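Local atomic coordinates of histidine acid phosphatase (Hafnia alvei, PDB entry 4ARU), a protein that belongs to branch 2 of the histidine phosphatase superfamily, a family of enzymes built on an alpha/beta core with a largely helical second region. Residues A[268-273]-A[406-412]; A[145-150]-A[258-264]. All coordinates share one frame; numbering follows the deposited sequence.

Contact 1. Residues A[268-273]-A[406-412]; sequences KHNGTP and VEPACQL
Thr272, Cys410 and Glu407 meet at the centre of this contact, in which the chain leaving helix 395-405 packs against helix 264-282. The hydroxyl of Thr272 works in two directions. It donates to Lys268 O one turn earlier, with 2.6 Å between Thr272 OG1 and that oxygen, on a lone pair in the carbonyl plane. It also accepts the backbone N-H of Glu407, whose N lies 2.9 Å from Thr272 OG1 in an almost straight bond (174°). Threonine suits the place because its second branch is apolar: anti to the backbone N, Thr272 CG2 packs 3.6 Å from Gln411 CD, in an amide held by a bond from Gln411 NE2 to Gln276 OE1.

Cys410 faces the helix, its SG 3.5 Å from His269 CD2 and oblique to the imidazole. This sulfur forms a disulfide with Cys135, some 275 residues earlier in the sequence, so the C-terminal tail of this branch 2 histidine phosphatase, with its short 3-10 turn, is pinned covalently where it packs on helix 264-282. The imidazole is held through ND1, which bonds to Tyr265 O.

Over one face of the His269 ring lies Glu407 CG, a CH-pi contact 4.2 Å from the ring centroid; the chain bends at chi2 (44°), and the carboxylate lies with its plane 19° from that of the ring. Its OE2 accepts Ala409 N, bracing the 3-10 turn, while OE1 looks to Lys268. That salt bridge is long, 3.6 Å from Lys268 NZ to Glu407 OE1, and a water joins the same two atoms. Pro273, at a kink in the helix where it has no N-H to give, lays its ring across Leu412, with 3.6 Å between Pro273 CG and Leu412 CD2.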
ATOM      1  N   LYS A 268       0.394  -2.496  14.457  1.00  9.06           N
ATOM      2  CA  LYS A 268      -0.577  -3.444  15.011  1.00  9.73           C
ATOM      3  C   LYS A 268      -1.863  -2.758  15.414  1.00 10.28           C
ATOM      4  O   LYS A 268      -2.914  -3.410  15.407  1.00 10.39           O
ATOM      5  CB  LYS A 268      -0.004  -4.251  16.167  1.00 11.11           C
ATOM      6  CG  LYS A 268       0.167  -3.451  17.426  1.00 12.48           C
ATOM      7  CD  LYS A 268       0.997  -4.194  18.438  1.00 14.13           C
ATOM      8  CE  LYS A 268       0.948  -3.520  19.774  1.00 15.67           C
ATOM      9  NZ  LYS A 268       1.599  -4.307  20.870  1.00 17.38           N
ATOM     10  N   HIS A 269      -1.820  -1.469  15.763  1.00 10.28           N
ATOM     11  CA  HIS A 269      -3.050  -0.763  16.131  1.00 10.78           C
ATOM     12  C   HIS A 269      -3.861  -0.471  14.884  1.00 10.88           C
ATOM     13  O   HIS A 269      -5.091  -0.432  14.970  1.00 12.54           O
ATOM     14  CB  HIS A 269      -2.768   0.513  16.929  1.00 11.17           C
ATOM     15  CG  HIS A 269      -2.481   0.264  18.364  1.00 11.69           C
ATOM     16  ND1 HIS A 269      -1.230  -0.100  18.837  1.00 11.90           N
ATOM     17  CD2 HIS A 269      -3.286   0.311  19.451  1.00 12.53           C
ATOM     18  CE1 HIS A 269      -1.294  -0.299  20.136  1.00 12.86           C
ATOM     19  NE2 HIS A 269      -2.515  -0.010  20.544  1.00 13.24           N
ATOM     20  N   ASN A 270      -3.215  -0.207  13.753  1.00 10.18           N
ATOM     21  CA  ASN A 270      -3.925   0.149  12.526  1.00 10.53           C
ATOM     22  C   ASN A 270      -4.216  -1.055  11.655  1.00  9.05           C
ATOM     23  O   ASN A 270      -5.128  -0.995  10.818  1.00  8.49           O
ATOM     24  CB  ASN A 270      -3.146   1.202  11.759  1.00 11.80           C
ATOM     25  CG  ASN A 270      -3.125   2.552  12.460  1.00 15.49           C
ATOM     26  OD1 ASN A 270      -4.121   3.242  12.497  1.00 20.96           O
ATOM     27  ND2 ASN A 270      -1.980   2.927  13.033  1.00 19.00           N
ATOM     28  N   GLY A 271      -3.461  -2.144  11.865  1.00  7.98           N
ATOM     29  CA  GLY A 271      -3.468  -3.291  10.990  1.00  7.18           C
ATOM     30  C   GLY A 271      -4.107  -4.561  11.491  1.00  6.85           C
ATOM     31  O   GLY A 271      -4.217  -5.523  10.732  1.00  6.48           O
ATOM     32  N   THR A 272      -4.475  -4.601  12.750  1.00  7.27           N
ATOM     33  CA  THR A 272      -5.014  -5.832  13.351  1.00  7.36           C
ATOM     34  C   THR A 272      -6.251  -6.339  12.588  1.00  7.32           C
ATOM     35  O   THR A 272      -6.294  -7.515  12.221  1.00  7.06           O
ATOM     36  CB  THR A 272      -5.183  -5.720  14.874  1.00  7.86           C
ATOM     37  OG1 THR A 272      -3.874  -5.847  15.456  1.00  7.80           O
ATOM     38  CG2 THR A 272      -6.002  -6.792  15.404  1.00  8.24           C
ATOM     39  N   PRO A 273      -7.257  -5.483  12.349  1.00  7.56           N
ATOM     40  CA  PRO A 273      -8.404  -6.023  11.625  1.00  7.76           C
ATOM     41  C   PRO A 273      -8.057  -6.618  10.289  1.00  7.40           C
ATOM     42  O   PRO A 273      -8.582  -7.699   9.935  1.00  7.57           O
ATOM     43  CB  PRO A 273      -9.334  -4.805  11.513  1.00  7.86           C
ATOM     44  CG  PRO A 273      -9.065  -4.085  12.818  1.00  8.19           C
ATOM     45  CD  PRO A 273      -7.542  -4.173  12.956  1.00  7.91           C
ATOM     46  N   VAL A 406      -0.973  -9.449  16.402  1.00 12.14           N
ATOM     47  CA  VAL A 406      -2.162  -8.626  16.557  1.00 11.87           C
ATOM     48  C   VAL A 406      -2.204  -7.985  17.922  1.00 12.27           C
ATOM     49  O   VAL A 406      -1.622  -8.475  18.914  1.00 12.89           O
ATOM     50  CB  VAL A 406      -3.461  -9.411  16.272  1.00 11.82           C
ATOM     51  CG1 VAL A 406      -3.532  -9.788  14.787  1.00 11.25           C
ATOM     52  CG2 VAL A 406      -3.601 -10.575  17.215  1.00 12.59           C
ATOM     53  N   GLU A 407      -2.915  -6.864  17.969  1.00 12.34           N
ATOM     54  CA  GLU A 407      -3.264  -6.214  19.221  1.00 13.27           C
ATOM     55  C   GLU A 407      -4.697  -6.598  19.602  1.00 13.29           C
ATOM     56  O   GLU A 407      -5.621  -6.222  18.908  1.00 12.35           O
ATOM     57  CB  GLU A 407      -3.165  -4.715  19.079  1.00 14.16           C
ATOM     58  CG  GLU A 407      -3.643  -3.866  20.251  1.00 16.11           C
ATOM     59  CD  GLU A 407      -3.179  -4.382  21.600  1.00 18.67           C
ATOM     60  OE1 GLU A 407      -1.908  -4.450  21.765  1.00 21.07           O
ATOM     61  OE2 GLU A 407      -4.021  -4.735  22.502  1.00 21.32           O
ATOM     62  N   PRO A 408      -4.875  -7.366  20.664  1.00 13.86           N
ATOM     63  CA  PRO A 408      -6.234  -7.798  20.970  1.00 14.43           C
ATOM     64  C   PRO A 408      -7.252  -6.671  21.147  1.00 14.64           C
ATOM     65  O   PRO A 408      -8.424  -6.855  20.808  1.00 15.05           O
ATOM     66  CB  PRO A 408      -6.073  -8.546  22.270  1.00 15.40           C
ATOM     67  CG  PRO A 408      -4.677  -9.071  22.231  1.00 15.29           C
ATOM     68  CD  PRO A 408      -3.895  -7.992  21.569  1.00 14.55           C
ATOM     69  N   ALA A 409      -6.844  -5.525  21.692  1.00 14.51           N
ATOM     70  CA  ALA A 409      -7.770  -4.395  21.861  1.00 14.74           C
ATOM     71  C   ALA A 409      -8.274  -3.826  20.544  1.00 13.70           C
ATOM     72  O   ALA A 409      -9.276  -3.093  20.549  1.00 13.94           O
ATOM     73  CB  ALA A 409      -7.117  -3.292  22.691  1.00 15.12           C
ATOM     74  N   CYS A 410      -7.605  -4.155  19.430  1.00 12.86           N
ATOM     75  CA  CYS A 410      -7.929  -3.603  18.140  1.00 12.61           C
ATOM     76  C   CYS A 410      -8.642  -4.581  17.231  1.00 12.37           C
ATOM     77  O   CYS A 410      -8.834  -4.267  16.063  1.00 11.60           O
ATOM     78  CB  CYS A 410      -6.620  -3.164  17.491  1.00 12.40           C
ATOM     79  SG  CYS A 410      -5.805  -1.809  18.381  1.00 13.81           S
ATOM     80  N   GLN A 411      -9.021  -5.743  17.771  1.00 13.41           N
ATOM     81  CA  GLN A 411      -9.866  -6.689  17.047  1.00 13.97           C
ATOM     82  C   GLN A 411     -11.272  -6.117  16.875  1.00 15.17           C
ATOM     83  O   GLN A 411     -11.771  -5.404  17.743  1.00 16.05           O
ATOM     84  CB  GLN A 411      -9.907  -8.040  17.753  1.00 14.59           C
ATOM     85  CG  GLN A 411      -8.560  -8.730  17.813  1.00 14.34           C
ATOM     86  CD  GLN A 411      -8.154  -9.473  16.532  1.00 14.03           C
ATOM     87  OE1 GLN A 411      -8.751  -9.340  15.430  1.00 15.59           O
ATOM     88  NE2 GLN A 411      -7.083 -10.226  16.647  1.00 14.03           N
ATOM     89  N   LEU A 412     -11.877  -6.393  15.718  1.00 15.56           N
ATOM     90  CA  LEU A 412     -13.238  -5.906  15.488  1.00 17.10           C
ATOM     91  C   LEU A 412     -14.209  -6.607  16.420  1.00 19.88           C
ATOM     92  O   LEU A 412     -14.179  -7.829  16.531  1.00 19.21           O
ATOM     93  CB  LEU A 412     -13.623  -6.066  14.026  1.00 16.58           C
ATOM     94  CG  LEU A 412     -12.790  -5.288  13.018  1.00 16.15           C
ATOM     95  CD1 LEU A 412     -13.352  -5.461  11.618  1.00 16.47           C
ATOM     96  CD2 LEU A 412     -12.633  -3.806  13.377  1.00 16.30           C
TER
HETATM   97  O   HOH W   1       0.006  -2.469  22.596  1.00 34.13           O

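Contact 2. Residues A[145-150]-A[258-264]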
ATOM      1  N   ALA A 145       8.141   4.353  20.279  1.00 11.43           N
ATOM      2  CA  ALA A 145       8.196   3.332  19.238  1.00 10.68           C
ATOM      3  C   ALA A 145       8.776   3.881  17.933  1.00  9.91           C
ATOM      4  O   ALA A 145       9.545   3.213  17.240  1.00  9.40           O
ATOM      5  CB  ALA A 145       6.797   2.748  19.014  1.00 10.79           C
ATOM      6  N   VAL A 146       8.418   5.109  17.561  1.00  9.69           N
ATOM      7  CA  VAL A 146       8.931   5.722  16.358  1.00  9.27           C
ATOM      8  C   VAL A 146      10.442   5.968  16.507  1.00  9.68           C
ATOM      9  O   VAL A 146      11.209   5.711  15.566  1.00  9.30           O
ATOM     10  CB  VAL A 146       8.146   6.993  16.004  1.00  9.07           C
ATOM     11  CG1 VAL A 146       8.823   7.752  14.872  1.00  8.76           C
ATOM     12  CG2 VAL A 146       6.710   6.640  15.616  1.00  8.97           C
ATOM     13  N   GLU A 147      10.867   6.417  17.680  1.00 10.94           N
ATOM     14  CA  GLU A 147      12.307   6.608  17.903  1.00 11.94           C
ATOM     15  C   GLU A 147      13.046   5.289  17.779  1.00 12.10           C
ATOM     16  O   GLU A 147      14.129   5.238  17.151  1.00 11.58           O
ATOM     17  CB  GLU A 147      12.563   7.263  19.245  1.00 13.61           C
ATOM     18  CG  GLU A 147      14.061   7.422  19.476  1.00 14.85           C
ATOM     19  CD  GLU A 147      14.436   8.334  20.618  1.00 16.59           C
ATOM     20  OE1 GLU A 147      13.645   9.239  20.982  1.00 18.16           O
ATOM     21  OE2 GLU A 147      15.567   8.168  21.161  1.00 18.77           O
ATOM     22  N   LYS A 148      12.470   4.218  18.307  1.00 12.49           N
ATOM     23  CA  LYS A 148      13.072   2.894  18.206  1.00 13.81           C
ATOM     24  C   LYS A 148      13.209   2.464  16.751  1.00 12.70           C
ATOM     25  O   LYS A 148      14.231   1.940  16.303  1.00 12.90           O
ATOM     26  CB  LYS A 148      12.254   1.893  19.002  1.00 16.22           C
ATOM     27  CG  LYS A 148      12.840   0.489  19.030  1.00 19.05           C
ATOM     28  CD  LYS A 148      11.874  -0.447  19.754  1.00 22.46           C
ATOM     29  CE  LYS A 148      12.182  -1.919  19.504  1.00 25.05           C
ATOM     30  NZ  LYS A 148      13.474  -2.259  20.145  1.00 27.55           N
ATOM     31  N   GLN A 149      12.165   2.682  15.977  1.00 11.44           N
ATOM     32  CA  GLN A 149      12.183   2.304  14.568  1.00 11.06           C
ATOM     33  C   GLN A 149      13.254   3.115  13.832  1.00 10.98           C
ATOM     34  O   GLN A 149      13.940   2.589  12.984  1.00 11.46           O
ATOM     35  CB  GLN A 149      10.796   2.518  13.904  1.00 10.78           C
ATOM     36  CG  GLN A 149      10.680   1.947  12.494  1.00 10.53           C
ATOM     37  CD  GLN A 149      10.438   0.450  12.463  1.00 11.34           C
ATOM     38  OE1 GLN A 149      10.431  -0.247  13.463  1.00 12.45           O
ATOM     39  NE2 GLN A 149      10.119  -0.011  11.314  1.00 11.72           N
ATOM     40  N   ALA A 150      13.362   4.411  14.119  1.00 10.90           N
ATOM     41  CA  ALA A 150      14.349   5.277  13.456  1.00 11.23           C
ATOM     42  C   ALA A 150      15.773   4.957  13.931  1.00 11.96           C
ATOM     43  O   ALA A 150      16.723   5.142  13.169  1.00 13.31           O
ATOM     44  CB  ALA A 150      14.055   6.740  13.747  1.00 11.57           C
ATOM     45  N   ASP A 258       8.192   3.748   6.667  1.00  7.66           N
ATOM     46  CA  ASP A 258       8.785   2.832   7.634  1.00  8.29           C
ATOM     47  C   ASP A 258       8.489   3.319   9.051  1.00  8.48           C
ATOM     48  O   ASP A 258       8.082   2.550   9.937  1.00  9.14           O
ATOM     49  CB  ASP A 258      10.291   2.752   7.424  1.00  9.19           C
ATOM     50  CG  ASP A 258      10.938   1.723   8.328  1.00 10.73           C
ATOM     51  OD1 ASP A 258      10.511   0.534   8.334  1.00 12.52           O
ATOM     52  OD2 ASP A 258      11.837   2.074   9.103  1.00 13.18           O
ATOM     53  N   LEU A 259       8.637   4.620   9.271  1.00  7.97           N
ATOM     54  CA  LEU A 259       8.482   5.173  10.578  1.00  8.45           C
ATOM     55  C   LEU A 259       7.037   5.305  11.040  1.00  8.17           C
ATOM     56  O   LEU A 259       6.700   5.020  12.201  1.00  8.52           O
ATOM     57  CB  LEU A 259       9.164   6.563  10.646  1.00  8.59           C
ATOM     58  CG  LEU A 259      10.676   6.541  10.439  1.00  9.29           C
ATOM     59  CD1 LEU A 259      11.218   7.976  10.560  1.00 10.13           C
ATOM     60  CD2 LEU A 259      11.438   5.571  11.325  1.00  9.85           C
ATOM     61  N   MET A 260       6.176   5.745  10.138  0.50  7.69           N
ATOM     62  CA  MET A 260       4.814   6.121  10.505  0.50  7.85           C
ATOM     63  C   MET A 260       3.790   5.017  10.246  0.50  8.04           C
ATOM     64  O   MET A 260       2.664   5.073  10.749  0.50  8.31           O
ATOM     65  CB  MET A 260       4.453   7.421   9.783  0.50  7.63           C
ATOM     66  CG  MET A 260       5.432   8.564  10.088  0.50  7.67           C
ATOM     67  SD  MET A 260       5.900   8.841  11.803  0.50  8.27           S
ATOM     68  CE  MET A 260       4.249   9.040  12.451  0.50  9.04           C
ATOM     69  N   SER A 261       4.179   3.998   9.498  1.00  8.04           N
ATOM     70  CA  SER A 261       3.298   2.879   9.213  1.00  8.15           C
ATOM     71  C   SER A 261       3.867   1.486   9.491  1.00  8.08           C
ATOM     72  O   SER A 261       3.090   0.572   9.823  1.00  7.98           O
ATOM     73  CB  SER A 261       2.796   2.952   7.779  1.00  8.19           C
ATOM     74  OG  SER A 261       1.954   4.118   7.643  1.00  8.86           O
ATOM     75  N   ARG A 262       5.170   1.276   9.378  1.00  7.72           N
ATOM     76  CA  ARG A 262       5.741  -0.038   9.664  1.00  8.12           C
ATOM     77  C   ARG A 262       6.109  -0.273  11.099  1.00  8.64           C
ATOM     78  O   ARG A 262       6.085  -1.382  11.564  1.00  9.56           O
ATOM     79  CB  ARG A 262       6.965  -0.351   8.775  1.00  7.96           C
ATOM     80  CG  ARG A 262       6.673  -0.340   7.289  1.00  8.00           C
ATOM     81  CD  ARG A 262       7.819  -0.930   6.451  1.00  8.10           C
ATOM     82  NE  ARG A 262       7.954  -2.345   6.758  1.00  8.93           N
ATOM     83  CZ  ARG A 262       8.842  -2.888   7.586  1.00  9.53           C
ATOM     84  NH1 ARG A 262       9.738  -2.179   8.228  1.00 10.06           N
ATOM     85  NH2 ARG A 262       8.779  -4.171   7.858  1.00 10.65           N
ATOM     86  N   THR A 263       6.462   0.781  11.803  1.00  8.41           N
ATOM     87  CA  THR A 263       6.738   0.681  13.249  1.00  8.84           C
ATOM     88  C   THR A 263       5.750  -0.248  13.960  1.00  9.36           C
ATOM     89  O   THR A 263       4.567   0.037  13.895  1.00  9.02           O
ATOM     90  CB  THR A 263       6.611   2.072  13.889  1.00  8.92           C
ATOM     91  OG1 THR A 263       7.658   2.892  13.380  1.00  8.81           O
ATOM     92  CG2 THR A 263       6.677   2.019  15.431  1.00  9.69           C
ATOM     93  N   PRO A 264       6.199  -1.350  14.573  1.00  9.91           N
ATOM     94  CA  PRO A 264       5.233  -2.371  15.008  1.00 10.71           C
ATOM     95  C   PRO A 264       4.096  -1.852  15.923  1.00 10.92           C
ATOM     96  O   PRO A 264       2.955  -2.221  15.728  1.00 10.77           O
ATOM     97  CB  PRO A 264       6.098  -3.426  15.671  1.00 11.54           C
ATOM     98  CG  PRO A 264       7.337  -3.375  14.813  1.00 11.05           C
ATOM     99  CD  PRO A 264       7.583  -1.902  14.583  1.00 10.29           C
TER
HETATM  100  O   HOH W   2       8.603  -2.683  11.322  1.00 14.89           O
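Helix 139-150 and the end of helix 243-262 approach to 9.1 Å between the axes of their facing segments, their directions 125° apart, with Val146 beside Leu259 and Gln149 beside Thr263. Gln149 is the knob, set in a hole formed by Asp258, Leu259, Arg262 and Pro264. Its chain leaves with CG anti to the backbone N (chi1 -171°) and bends at chi2, bringing NE2 3.1 Å from Asp258 OD1, which it meets from above the carboxylate plane. Glutamine suits this spot: its methylenes fill the hole while its amide reaches polar groups at the helix end, where a water links NE2 to Arg262 O.

This knob-into-hole packing sits where helix 243-262 ends in a wider pi-type turn. Asp258 OD1 also takes Arg262 NH1 at 2.8 Å, in the plane of the guanidinium, so one oxygen serves two donors; Arg262 NE bonds onward to Ser314.

Thr263 slides past Gln149 in the opposite direction, its OG1 returning to Leu259 O at 2.6 Å and its CG2 meeting Ala145 CB. Ala145 and Ala150 offer only methyls here, and Leu259 CD2 rests 3.8 Å from Ala150 CB.

In the fold
After the first strands and helices the chain reaches helix 139-150, then passes through 107 residues, about half of them helical and including the hairpin 198-201/208-211, before helix 243-262 returns to close that loop at contact 2. Helix 264-282 follows almost at once, so contact 1 opens only after contact 2 has closed; the two are in series, neither nested nor crossed. The 132 residues spanned by contact 1 include strands 300-305, 335-342 and 348-356 of the main sheet and end with helix 395-405, after which the C-terminal tail closes the loop. The centres lie about 17 Å apart, and consecutive helices thus join one helix pairing to the tail of the chain.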